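Local coordinates for ABC transporter, substrate binding protein (Aeropyrum pernix, PDB 3EAF) that probably captures a substrate outside the membrane and delivers it to an ABC transporter, and carries a bound magnesium ion, at residues Ile40-Lys43 with Arg47-Ile50; Ala86-Leu91 with Ile100-Ala105; Val297-Lys302 with Asp337-Glu342; Glu305-Gln310 with Lys321-Ala326. All blocks are in the same frame, centred on the assembly; numbering follows the deposited sequence.

Contact 1: Ile40-Lys43 with Arg47-Ile50; sequences IYTK and RVNI
The Tyr-41 ring and the Arg-47 guanidinium lie on the same face of a beta hairpin formed by strand 40-41 and the start of strand 47-56, their planes 42° apart and therefore not stacked. At the guanidinium edge, in its plane, sits a water, while Tyr-41 OH stands oblique to the group. What meets the ring is the aliphatic root of the arginine: Arg-47 CB approaches Tyr-41 CE1 at a slant, 3.6 Å away, and Tyr-41 OH is 3.9 Å from Arg-47 CD. Arg-47 CG stands anti to the backbone N (chi1 -175°) and the chain runs extended to NE, which carries the guanidinium past the ring; its NH2 is bonded to the carbonyl of Asn-36. The two strands are tied by Val-48 N to Ile-40 O, 2.7 Å and nearly straight at 165°. On the buried side, Ile-40 CD1 reaches Ile-50 CG1 at 4.1 Å, and helix 288-304 covers Ile-40, Val-48 and Ile-50. From the loop, Thr-42 CG2 meets Val-48 CG2 at 3.7 Å. Strand 40-41 is outermost at this side of the mixed sheet; 47-56 runs parallel to strand 3-11 on its other side. The water accepts from Arg-47 NE and Ile-40 N, and donates to Val-48 O at 2.8 Å.

Contact 2: Ala86-Leu91 with Ile100-Ala105; sequences ADTEKL and ITYISA
Helix 85-98 runs back over strand 101-104, the axes of the two short segments 10.3 Å apart at closest and 160° between their directions, as expected where the helix returns the chain between parallel strands 79-82 and 101-104 in a beta-alpha-beta unit. Thr-88 is the main bridge from the helix. With chi1 at -48° its OG1 lies beside the backbone N, which leaves the methyl CG2 opposite that N, resting obliquely against the Tyr-102 ring, 3.6 Å from CE2, and also touching Ser-104 CB at 3.7 Å. One turn further, Leu-91 CD1 lies 4.0 Å from Tyr-102 OH. The buried polar ends of Asp-87, Thr-88 and Tyr-102 share one water: Thr-88 OG1, itself bonded to the carbonyl of Gly-84, accepts from it, and it also donates to Asp-87 OD2. Tyr-57 holds the other carboxylate oxygen, Asp-87 OD1, so both oxygens of this buried acid have partners. With a valine here, the bond to Gly-84 O and one acceptor of the water would be gone, and the link from Asp-87 to Tyr-102 OH would probably be less firmly fixed. The water lies at the edge of the Tyr-102 ring, in its plane, 2.6 Å from OH.

Contact 3: Val297-Lys302 with Asp337-Glu342; sequences VWLLIK and DTIDYE. With MG (magnesium ion), chain C.
Leu-299 and Tyr-341 reach for each other from opposite directions, one from helix 288-304 and the other from the loop that follows helix 317-326. The leucine side chain leaves its helix with CG turned away from its own backbone N (chi1 -178°), and its methyl CD2 arrives at the rim of the tyrosine ring, close to the ring plane, 3.4 Å from Tyr-341 OH. The same methyl is 4.3 Å from Tyr-341 CE2, so the contact is with the phenol end and not with the face. The other branch, CD1, turns to Ile-339 CG2 at 4.4 Å, a looser apolar touch; the two methyls are divided between Ile-339 and Tyr-341, two residues apart, whose CB atoms both point to the helix. Asp-340, between them, presents its carboxylate to the magnesium ion: OD1 lies 2.5 Å from the metal. Tyr-341 contributes its backbone O to the same ion at 2.3 Å, and its N donates to a metal-bound water at 2.8 Å. The backbone O of Glu-325 and two further waters complete the six ligands. Within segment 337-342, then, Ile-339 and Tyr-341 turn to the helix while Asp-340 turns to the ion. The hydroxyl of Tyr-341 makes a weak hydrogen bond to the carbonyl of Tyr-119, and its ring meets Phe-118 of strand 117-118 edge-to-face. Leu-324 of helix 317-326 packs on Leu-299 beside this contact, while helix 18-38 packs on helix 288-304 through Val-297 and Ile-301.

Contact 4: Glu305-Gln310 with Lys321-Ala326; sequences ESVTSQ and KEALEA. With MG (magnesium ion), chain C.
Val-307, in the turn between helix 288-304 and helix 309-315, carries the closest touch onto Ala-323 of helix 317-326. Its CB branches into two methyls. CG1, which lies anti to the carbonyl carbon (chi1 -58°), runs to Ala-323 CB at 3.6 Å, whereas CG2 lies between the backbone N and the carbonyl carbon. The Ala-323 methyl is shared: Ser-306 CB also approaches it, at 4.0 Å, so one small side chain is met by two consecutive residues of the turn. The CA atoms of Ser-306 and Ala-323 are 6.1 Å apart, a close approach of backbones that a methyl group accommodates. Ser-306 OG hydrogen-bonds to the carbonyl of Lys-302, tying the turn to the preceding helix. Thr-308 then sits at the N-cap of helix 309-315, its OG1 bonded to the N of Asp-311. On helix 317-326, Lys-321 NZ forms a salt bridge with Glu-325 OE1 at 2.8 Å, one turn on; His-346 bonds to the other oxygen, OE2. The backbone O of Glu-325 binds the magnesium ion at 2.5 Å, and Leu-324 O accepts from a metal-bound water at 2.6 Å. The turn thus packs on helix 317-326 at Ala-323, while carbonyls toward the C-terminal end of that helix hold the metal, one directly and one through water, with Leu-324 packed against strand 101-104, strand 117-118 and helix 288-304.

Contacts 3 and 4 share the magnesium ion and its three waters: Asp-340 and Tyr-341 come from contact 3 and Glu-325 from contact 4, and the centres of the two contacts are 11 Å apart. They also touch directly, Tyr-341 CD2 lying 3.2 Å from Leu-324 O. Contact 1 joins both: Ile-50 CD1 packs on Ile-301 CD1 at 3.6 Å, and Lys-43 N probably bonds to Val-307 O at 2.9 Å. The strand of contact 2 belongs to the same sheet as contact 1, with the centres of these contacts 24 Å apart and nearest atoms about 9 Å apart; contact 2 touches contact 4 through Thr-101 CG2, 3.8 Å from Leu-324 CD1.

Contact 1: Ile40-Lys43 with Arg47-Ile50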
loop_
_atom_site.group_PDB
_atom_site.type_symbol
_atom_site.label_atom_id
_atom_site.label_comp_id
_atom_site.label_asym_id
_atom_site.label_seq_id
_atom_site.Cartn_x
_atom_site.Cartn_y
_atom_site.Cartn_z
ATOM N N ILE A 40 17.385 7.641 17.401
ATOM C CA ILE A 40 17.724 6.542 16.499
ATOM C C ILE A 40 19.215 6.252 16.660
ATOM O O ILE A 40 20.041 7.150 16.499
ATOM C CB ILE A 40 17.424 6.893 15.013
ATOM C CG1 ILE A 40 15.965 7.323 14.826
ATOM C CG2 ILE A 40 17.747 5.704 14.099
ATOM C CD1 ILE A 40 15.764 8.367 13.724
ATOM N N TYR A 41 19.554 5.003 16.976
ATOM C CA TYR A 41 20.948 4.628 17.198
ATOM C C TYR A 41 21.394 3.482 16.303
ATOM O O TYR A 41 20.682 2.487 16.148
ATOM C CB TYR A 41 21.195 4.277 18.671
ATOM C CG TYR A 41 20.926 5.438 19.595
ATOM C CD1 TYR A 41 21.915 6.388 19.858
ATOM C CD2 TYR A 41 19.671 5.604 20.186
ATOM C CE1 TYR A 41 21.663 7.472 20.702
ATOM C CE2 TYR A 41 19.411 6.682 21.027
ATOM C CZ TYR A 41 20.410 7.611 21.276
ATOM O OH TYR A 41 20.148 8.677 22.109
ATOM N N THR A 42 22.579 3.639 15.721
ATOM C CA THR A 42 23.238 2.571 14.983
ATOM C C THR A 42 23.649 1.437 15.935
ATOM O O THR A 42 23.549 1.579 17.157
ATOM C CB THR A 42 24.481 3.099 14.245
ATOM O OG1 THR A 42 25.383 3.702 15.185
ATOM C CG2 THR A 42 24.085 4.132 13.187
ATOM N N LYS A 43 24.113 0.320 15.370
ATOM C CA LYS A 43 24.585 -0.832 16.157
ATOM C C LYS A 43 25.693 -0.482 17.156
ATOM O O LYS A 43 25.738 -1.037 18.254
ATOM C CB LYS A 43 25.054 -1.969 15.241
ATOM C CG LYS A 43 23.931 -2.851 14.709
ATOM C CD LYS A 43 24.458 -4.185 14.174
ATOM C CE LYS A 43 25.297 -4.023 12.909
ATOM N NZ LYS A 43 25.892 -5.315 12.436
ATOM N N ARG A 47 24.114 8.249 17.462
ATOM C CA ARG A 47 22.797 8.808 17.201
ATOM C C ARG A 47 22.679 9.287 15.764
ATOM O O ARG A 47 23.596 9.916 15.223
ATOM C CB ARG A 47 22.447 9.951 18.160
ATOM C CG ARG A 47 21.020 10.466 17.987
ATOM C CD ARG A 47 20.573 11.277 19.170
ATOM N NE ARG A 47 19.154 11.620 19.087
ATOM C CZ ARG A 47 18.488 12.269 20.035
ATOM N NH1 ARG A 47 19.110 12.655 21.144
ATOM N NH2 ARG A 47 17.198 12.536 19.877
ATOM N N VAL A 48 21.537 8.967 15.162
ATOM C CA VAL A 48 21.219 9.386 13.804
ATOM C C VAL A 48 20.022 10.327 13.829
ATOM O O VAL A 48 18.994 10.044 14.463
ATOM C CB VAL A 48 20.958 8.177 12.866
ATOM C CG1 VAL A 48 20.657 8.647 11.432
ATOM C CG2 VAL A 48 22.158 7.246 12.860
ATOM N N ASN A 49 20.194 11.466 13.170
ATOM C CA ASN A 49 19.120 12.409 12.920
ATOM C C ASN A 49 18.722 12.320 11.461
ATOM O O ASN A 49 19.581 12.301 10.573
ATOM C CB ASN A 49 19.569 13.835 13.246
ATOM C CG ASN A 49 20.116 13.959 14.652
ATOM O OD1 ASN A 49 21.315 14.148 14.847
ATOM N ND2 ASN A 49 19.245 13.806 15.641
ATOM N N ILE A 50 17.418 12.257 11.211
ATOM C CA ILE A 50 16.927 12.241 9.841
ATOM C C ILE A 50 16.418 13.620 9.459
ATOM O O ILE A 50 15.445 14.129 10.044
ATOM C CB ILE A 50 15.831 11.169 9.604
ATOM C CG1 ILE A 50 16.386 9.761 9.890
ATOM C CG2 ILE A 50 15.310 11.262 8.174
ATOM C CD1 ILE A 50 15.418 8.634 9.611
HETATM O O HOH W 1 17.526 10.533 16.788
#

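Contact 2: Ala86-Leu91 with Ile100-Ala105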
loop_
_atom_site.group_PDB
_atom_site.type_symbol
_atom_site.label_atom_id
_atom_site.label_comp_id
_atom_site.label_asym_id
_atom_site.label_seq_id
_atom_site.Cartn_x
_atom_site.Cartn_y
_atom_site.Cartn_z
ATOM N N ALA A 86 3.535 4.099 -10.985
ATOM C CA ALA A 86 4.150 4.547 -12.239
ATOM C C ALA A 86 5.535 5.148 -12.010
ATOM O O ALA A 86 6.513 4.689 -12.601
ATOM C CB ALA A 86 3.240 5.545 -12.990
ATOM N N ASP A 87 5.624 6.157 -11.144
ATOM C CA ASP A 87 6.919 6.795 -10.889
ATOM C C ASP A 87 7.943 5.900 -10.177
ATOM O O ASP A 87 9.123 5.914 -10.536
ATOM C CB ASP A 87 6.788 8.173 -10.218
ATOM C CG ASP A 87 5.882 8.169 -9.001
ATOM O OD1 ASP A 87 4.639 8.159 -9.162
ATOM O OD2 ASP A 87 6.415 8.233 -7.880
ATOM N N THR A 88 7.493 5.117 -9.191
ATOM C CA THR A 88 8.385 4.201 -8.474
ATOM C C THR A 88 8.994 3.176 -9.431
ATOM O O THR A 88 10.193 2.882 -9.341
ATOM C CB THR A 88 7.694 3.492 -7.272
ATOM O OG1 THR A 88 6.982 4.445 -6.475
ATOM C CG2 THR A 88 8.722 2.785 -6.395
ATOM N N GLU A 89 8.165 2.641 -10.337
ATOM C CA GLU A 89 8.614 1.710 -11.387
ATOM C C GLU A 89 9.596 2.352 -12.362
ATOM O O GLU A 89 10.646 1.773 -12.676
ATOM C CB GLU A 89 7.419 1.121 -12.156
ATOM C CG GLU A 89 6.760 -0.084 -11.475
ATOM C CD GLU A 89 5.606 -0.685 -12.271
ATOM O OE1 GLU A 89 5.430 -0.302 -13.447
ATOM O OE2 GLU A 89 4.878 -1.541 -11.712
ATOM N N LYS A 90 9.242 3.545 -12.837
ATOM C CA LYS A 90 10.077 4.309 -13.759
ATOM C C LYS A 90 11.464 4.572 -13.171
ATOM O O LYS A 90 12.472 4.470 -13.878
ATOM C CB LYS A 90 9.384 5.627 -14.132
ATOM C CG LYS A 90 10.198 6.591 -15.016
ATOM C CD LYS A 90 10.208 6.166 -16.485
ATOM C CE LYS A 90 10.763 7.281 -17.395
ATOM N NZ LYS A 90 9.722 8.299 -17.788
ATOM N N LEU A 91 11.508 4.884 -11.876
ATOM C CA LEU A 91 12.767 5.226 -11.208
ATOM C C LEU A 91 13.564 4.030 -10.693
ATOM O O LEU A 91 14.725 4.186 -10.318
ATOM C CB LEU A 91 12.509 6.192 -10.056
ATOM C CG LEU A 91 12.060 7.606 -10.435
ATOM C CD1 LEU A 91 11.461 8.301 -9.223
ATOM C CD2 LEU A 91 13.219 8.418 -11.020
ATOM N N ILE A 100 20.131 4.342 -3.865
ATOM C CA ILE A 100 19.205 4.998 -2.936
ATOM C C ILE A 100 18.110 4.005 -2.539
ATOM O O ILE A 100 17.372 3.508 -3.404
ATOM C CB ILE A 100 18.580 6.277 -3.571
ATOM C CG1 ILE A 100 19.675 7.314 -3.879
ATOM C CG2 ILE A 100 17.482 6.873 -2.668
ATOM C CD1 ILE A 100 19.182 8.586 -4.592
ATOM N N THR A 101 18.025 3.692 -1.244
ATOM C CA THR A 101 16.983 2.789 -0.727
ATOM C C THR A 101 15.607 3.445 -0.897
ATOM O O THR A 101 15.388 4.577 -0.455
ATOM C CB THR A 101 17.232 2.397 0.756
ATOM O OG1 THR A 101 18.323 1.473 0.831
ATOM C CG2 THR A 101 15.996 1.733 1.370
ATOM N N TYR A 102 14.689 2.729 -1.542
ATOM C CA TYR A 102 13.407 3.311 -1.931
ATOM C C TYR A 102 12.268 2.495 -1.338
ATOM O O TYR A 102 12.052 1.341 -1.728
ATOM C CB TYR A 102 13.299 3.353 -3.462
ATOM C CG TYR A 102 12.436 4.474 -4.005
ATOM C CD1 TYR A 102 13.017 5.623 -4.528
ATOM C CD2 TYR A 102 11.047 4.381 -4.001
ATOM C CE1 TYR A 102 12.242 6.659 -5.028
ATOM C CE2 TYR A 102 10.254 5.423 -4.502
ATOM C CZ TYR A 102 10.867 6.553 -5.014
ATOM O OH TYR A 102 10.111 7.587 -5.510
ATOM N N ILE A 103 11.557 3.095 -0.385
ATOM C CA ILE A 103 10.439 2.447 0.286
ATOM C C ILE A 103 9.147 3.147 -0.114
ATOM O O ILE A 103 8.937 4.329 0.202
ATOM C CB ILE A 103 10.599 2.442 1.829
ATOM C CG1 ILE A 103 11.931 1.785 2.226
ATOM C CG2 ILE A 103 9.405 1.720 2.481
ATOM C CD1 ILE A 103 12.358 1.998 3.682
ATOM N N SER A 104 8.275 2.409 -0.797
ATOM C CA SER A 104 7.148 3.019 -1.485
ATOM C C SER A 104 5.794 2.616 -0.940
ATOM O O SER A 104 5.612 1.514 -0.420
ATOM C CB SER A 104 7.215 2.703 -2.983
ATOM O OG SER A 104 7.266 1.302 -3.213
ATOM N N ALA A 105 4.850 3.539 -1.065
ATOM C CA ALA A 105 3.441 3.239 -0.921
ATOM C C ALA A 105 2.959 2.297 -2.027
ATOM O O ALA A 105 2.045 1.507 -1.807
ATOM C CB ALA A 105 2.642 4.503 -0.932
HETATM O O HOH W 2 7.542 7.191 -5.789
#

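Contact 3: Val297-Lys302 with Asp337-Glu342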
loop_
_atom_site.group_PDB
_atom_site.type_symbol
_atom_site.label_atom_id
_atom_site.label_comp_id
_atom_site.label_asym_id
_atom_site.label_seq_id
_atom_site.Cartn_x
_atom_site.Cartn_y
_atom_site.Cartn_z
ATOM N N VAL A 297 8.365 4.654 7.099
ATOM C CA VAL A 297 9.459 5.318 7.807
ATOM C C VAL A 297 10.077 4.367 8.843
ATOM O O VAL A 297 11.307 4.276 8.954
ATOM C CB VAL A 297 8.979 6.630 8.466
ATOM C CG1 VAL A 297 10.063 7.237 9.338
ATOM C CG2 VAL A 297 8.514 7.623 7.385
ATOM N N TRP A 298 9.222 3.645 9.570
ATOM C CA TRP A 298 9.680 2.736 10.625
ATOM C C TRP A 298 10.580 1.639 10.069
ATOM O O TRP A 298 11.563 1.260 10.709
ATOM C CB TRP A 298 8.497 2.097 11.356
ATOM C CG TRP A 298 8.799 1.610 12.759
ATOM C CD1 TRP A 298 10.030 1.486 13.360
ATOM C CD2 TRP A 298 7.840 1.166 13.725
ATOM N NE1 TRP A 298 9.885 1.011 14.646
ATOM C CE2 TRP A 298 8.553 0.799 14.892
ATOM C CE3 TRP A 298 6.440 1.039 13.720
ATOM C CZ2 TRP A 298 7.914 0.310 16.039
ATOM C CZ3 TRP A 298 5.806 0.562 14.872
ATOM C CH2 TRP A 298 6.547 0.214 16.014
ATOM N N LEU A 299 10.236 1.116 8.891
ATOM C CA LEU A 299 11.074 0.116 8.242
ATOM C C LEU A 299 12.478 0.669 7.997
ATOM O O LEU A 299 13.465 -0.032 8.201
ATOM C CB LEU A 299 10.442 -0.379 6.926
ATOM C CG LEU A 299 11.208 -1.481 6.173
ATOM C CD1 LEU A 299 11.163 -2.815 6.941
ATOM C CD2 LEU A 299 10.675 -1.653 4.754
ATOM N N LEU A 300 12.560 1.923 7.554
ATOM C CA LEU A 300 13.842 2.607 7.391
ATOM C C LEU A 300 14.611 2.716 8.720
ATOM O O LEU A 300 15.818 2.447 8.771
ATOM C CB LEU A 300 13.633 3.998 6.774
ATOM C CG LEU A 300 14.845 4.921 6.664
ATOM C CD1 LEU A 300 15.875 4.355 5.688
ATOM C CD2 LEU A 300 14.416 6.323 6.257
ATOM N N ILE A 301 13.913 3.115 9.780
ATOM C CA ILE A 301 14.500 3.220 11.123
ATOM C C ILE A 301 15.132 1.898 11.552
ATOM O O ILE A 301 16.261 1.873 12.052
ATOM C CB ILE A 301 13.438 3.642 12.189
ATOM C CG1 ILE A 301 12.816 5.008 11.855
ATOM C CG2 ILE A 301 14.020 3.608 13.607
ATOM C CD1 ILE A 301 13.802 6.103 11.522
ATOM N N LYS A 302 14.404 0.802 11.344
ATOM C CA LYS A 302 14.902 -0.530 11.692
ATOM C C LYS A 302 16.162 -0.883 10.896
ATOM O O LYS A 302 17.092 -1.481 11.443
ATOM C CB LYS A 302 13.798 -1.589 11.535
ATOM C CG LYS A 302 12.609 -1.401 12.494
ATOM C CD LYS A 302 12.667 -2.310 13.728
ATOM C CE LYS A 302 11.401 -2.171 14.554
ATOM N NZ LYS A 302 11.225 -3.230 15.575
ATOM N N ASP A 337 2.044 -10.330 8.843
ATOM C CA ASP A 337 3.124 -11.290 9.069
ATOM C C ASP A 337 4.412 -10.469 9.196
ATOM O O ASP A 337 4.452 -9.297 8.790
ATOM C CB ASP A 337 3.199 -12.273 7.893
ATOM C CG ASP A 337 3.967 -13.570 8.218
ATOM O OD1 ASP A 337 4.560 -13.702 9.313
ATOM O OD2 ASP A 337 3.976 -14.466 7.348
ATOM N N THR A 338 5.452 -11.057 9.783
ATOM C CA THR A 338 6.743 -10.387 9.875
ATOM C C THR A 338 7.400 -10.253 8.500
ATOM O O THR A 338 7.047 -10.968 7.549
ATOM C CB THR A 338 7.709 -11.109 10.832
ATOM O OG1 THR A 338 7.788 -12.494 10.470
ATOM C CG2 THR A 338 7.242 -10.967 12.291
ATOM N N ILE A 339 8.381 -9.355 8.430
ATOM C CA ILE A 339 8.978 -8.910 7.177
ATOM C C ILE A 339 10.359 -9.518 6.971
ATOM O O ILE A 339 11.229 -9.407 7.829
ATOM C CB ILE A 339 9.106 -7.368 7.164
ATOM C CG1 ILE A 339 7.722 -6.716 7.122
ATOM C CG2 ILE A 339 9.957 -6.900 5.983
ATOM C CD1 ILE A 339 7.677 -5.357 7.803
ATOM N N ASP A 340 10.553 -10.133 5.807
ATOM C CA ASP A 340 11.809 -10.768 5.461
ATOM C C ASP A 340 12.003 -10.688 3.944
ATOM O O ASP A 340 11.135 -11.120 3.183
ATOM C CB ASP A 340 11.787 -12.223 5.941
ATOM C CG ASP A 340 13.162 -12.869 5.950
ATOM O OD1 ASP A 340 14.169 -12.204 5.599
ATOM O OD2 ASP A 340 13.227 -14.066 6.313
ATOM N N TYR A 341 13.137 -10.129 3.522
ATOM C CA TYR A 341 13.423 -9.891 2.108
ATOM C C TYR A 341 14.559 -10.762 1.568
ATOM O O TYR A 341 15.627 -10.854 2.169
ATOM C CB TYR A 341 13.791 -8.422 1.863
ATOM C CG TYR A 341 12.729 -7.422 2.228
ATOM C CD1 TYR A 341 11.537 -7.338 1.502
ATOM C CD2 TYR A 341 12.924 -6.531 3.285
ATOM C CE1 TYR A 341 10.565 -6.398 1.826
ATOM C CE2 TYR A 341 11.962 -5.597 3.615
ATOM C CZ TYR A 341 10.786 -5.533 2.890
ATOM O OH TYR A 341 9.831 -4.598 3.233
ATOM N N GLU A 342 14.321 -11.361 0.407
ATOM C CA GLU A 342 15.318 -12.154 -0.290
ATOM C C GLU A 342 16.051 -11.293 -1.321
ATOM O O GLU A 342 15.403 -10.557 -2.073
ATOM C CB GLU A 342 14.613 -13.324 -0.989
ATOM C CG GLU A 342 15.481 -14.134 -1.921
ATOM C CD GLU A 342 14.751 -15.308 -2.547
ATOM O OE1 GLU A 342 13.677 -15.699 -2.036
ATOM O OE2 GLU A 342 15.260 -15.836 -3.559
HETATM MG MG MG C . 16.191 -11.421 4.306
HETATM O O HOH W 3 15.359 -9.417 5.088
HETATM O O HOH W 4 17.478 -12.708 6.031
HETATM O O HOH W 5 15.861 -13.775 3.337
#

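Contact 4: Glu305-Gln310 with Lys321-Ala326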
loop_
_atom_site.group_PDB
_atom_site.type_symbol
_atom_site.label_atom_id
_atom_site.label_comp_id
_atom_site.label_asym_id
_atom_site.label_seq_id
_atom_site.Cartn_x
_atom_site.Cartn_y
_atom_site.Cartn_z
ATOM N N GLU A 305 19.036 1.067 12.489
ATOM C CA GLU A 305 19.379 0.413 13.753
ATOM C C GLU A 305 20.147 -0.895 13.559
ATOM O O GLU A 305 20.704 -1.435 14.517
ATOM C CB GLU A 305 18.121 0.165 14.586
ATOM C CG GLU A 305 17.466 1.430 15.099
ATOM C CD GLU A 305 16.101 1.196 15.715
ATOM O OE1 GLU A 305 15.433 0.185 15.375
ATOM O OE2 GLU A 305 15.681 2.042 16.535
ATOM N N SER A 306 20.174 -1.385 12.316
ATOM C CA SER A 306 20.829 -2.641 11.944
ATOM C C SER A 306 22.218 -2.452 11.329
ATOM O O SER A 306 22.894 -3.442 11.025
ATOM C CB SER A 306 19.953 -3.421 10.955
ATOM O OG SER A 306 18.667 -3.666 11.493
ATOM N N VAL A 307 22.636 -1.202 11.124
ATOM C CA VAL A 307 23.958 -0.923 10.548
ATOM C C VAL A 307 24.896 -0.218 11.530
ATOM O O VAL A 307 24.450 0.375 12.518
ATOM C CB VAL A 307 23.884 -0.120 9.211
ATOM C CG1 VAL A 307 23.066 -0.870 8.177
ATOM C CG2 VAL A 307 23.332 1.286 9.418
ATOM N N THR A 308 26.194 -0.310 11.257
ATOM C CA THR A 308 27.194 0.471 11.970
ATOM C C THR A 308 27.250 1.868 11.359
ATOM O O THR A 308 26.885 2.057 10.194
ATOM C CB THR A 308 28.605 -0.174 11.904
ATOM O OG1 THR A 308 29.093 -0.153 10.559
ATOM C CG2 THR A 308 28.579 -1.609 12.418
ATOM N N SER A 309 27.698 2.844 12.149
ATOM C CA SER A 309 27.840 4.217 11.676
ATOM C C SER A 309 28.881 4.327 10.561
ATOM O O SER A 309 28.728 5.137 9.645
ATOM C CB SER A 309 28.186 5.160 12.833
ATOM O OG SER A 309 29.335 4.716 13.528
ATOM N N GLN A 310 29.931 3.511 10.640
ATOM C CA GLN A 310 30.956 3.468 9.594
ATOM C C GLN A 310 30.314 3.039 8.277
ATOM O O GLN A 310 30.515 3.677 7.241
ATOM C CB GLN A 310 32.087 2.500 9.964
ATOM C CG GLN A 310 32.943 2.930 11.166
ATOM C CD GLN A 310 32.305 2.617 12.520
ATOM O OE1 GLN A 310 31.393 1.789 12.627
ATOM N NE2 GLN A 310 32.800 3.276 13.566
ATOM N N LYS A 321 20.141 -0.969 2.170
ATOM C CA LYS A 321 19.620 -2.072 1.339
ATOM C C LYS A 321 20.030 -3.437 1.879
ATOM O O LYS A 321 19.210 -4.348 1.985
ATOM C CB LYS A 321 20.077 -1.961 -0.123
ATOM C CG LYS A 321 20.222 -3.345 -0.816
ATOM C CD LYS A 321 20.349 -3.247 -2.306
ATOM C CE LYS A 321 21.378 -4.227 -2.865
ATOM N NZ LYS A 321 21.106 -5.667 -2.617
ATOM N N GLU A 322 21.310 -3.571 2.206
ATOM C CA GLU A 322 21.859 -4.844 2.642
ATOM C C GLU A 322 21.313 -5.261 4.010
ATOM O O GLU A 322 21.055 -6.445 4.243
ATOM C CB GLU A 322 23.391 -4.798 2.604
ATOM C CG GLU A 322 23.930 -4.700 1.165
ATOM C CD GLU A 322 25.441 -4.735 1.060
ATOM O OE1 GLU A 322 26.133 -4.822 2.104
ATOM O OE2 GLU A 322 25.951 -4.668 -0.086
ATOM N N ALA A 323 21.121 -4.280 4.892
ATOM C CA ALA A 323 20.492 -4.499 6.188
ATOM C C ALA A 323 19.048 -4.975 6.044
ATOM O O ALA A 323 18.607 -5.840 6.790
ATOM C CB ALA A 323 20.549 -3.225 7.033
ATOM N N LEU A 324 18.312 -4.403 5.090
ATOM C CA LEU A 324 16.927 -4.817 4.852
ATOM C C LEU A 324 16.846 -6.258 4.321
ATOM O O LEU A 324 15.854 -6.950 4.538
ATOM C CB LEU A 324 16.216 -3.836 3.909
ATOM C CG LEU A 324 15.860 -2.461 4.497
ATOM C CD1 LEU A 324 15.604 -1.427 3.388
ATOM C CD2 LEU A 324 14.670 -2.550 5.454
ATOM N N GLU A 325 17.907 -6.697 3.648
ATOM C CA GLU A 325 17.997 -8.058 3.108
ATOM C C GLU A 325 18.508 -9.094 4.118
ATOM O O GLU A 325 18.338 -10.299 3.916
ATOM C CB GLU A 325 18.876 -8.069 1.848
ATOM C CG GLU A 325 18.220 -7.409 0.642
ATOM C CD GLU A 325 19.111 -7.356 -0.584
ATOM O OE1 GLU A 325 20.350 -7.321 -0.434
ATOM O OE2 GLU A 325 18.564 -7.330 -1.709
ATOM N N ALA A 326 19.119 -8.628 5.206
ATOM C CA ALA A 326 19.805 -9.519 6.143
ATOM C C ALA A 326 19.057 -9.740 7.454
ATOM O O ALA A 326 19.555 -10.447 8.324
ATOM C CB ALA A 326 21.221 -9.001 6.424
HETATM MG MG MG C . 16.191 -11.421 4.306
HETATM O O HOH W 3 15.359 -9.417 5.088
HETATM O O HOH W 4 17.478 -12.708 6.031
HETATM O O HOH W 5 15.861 -13.775 3.337
#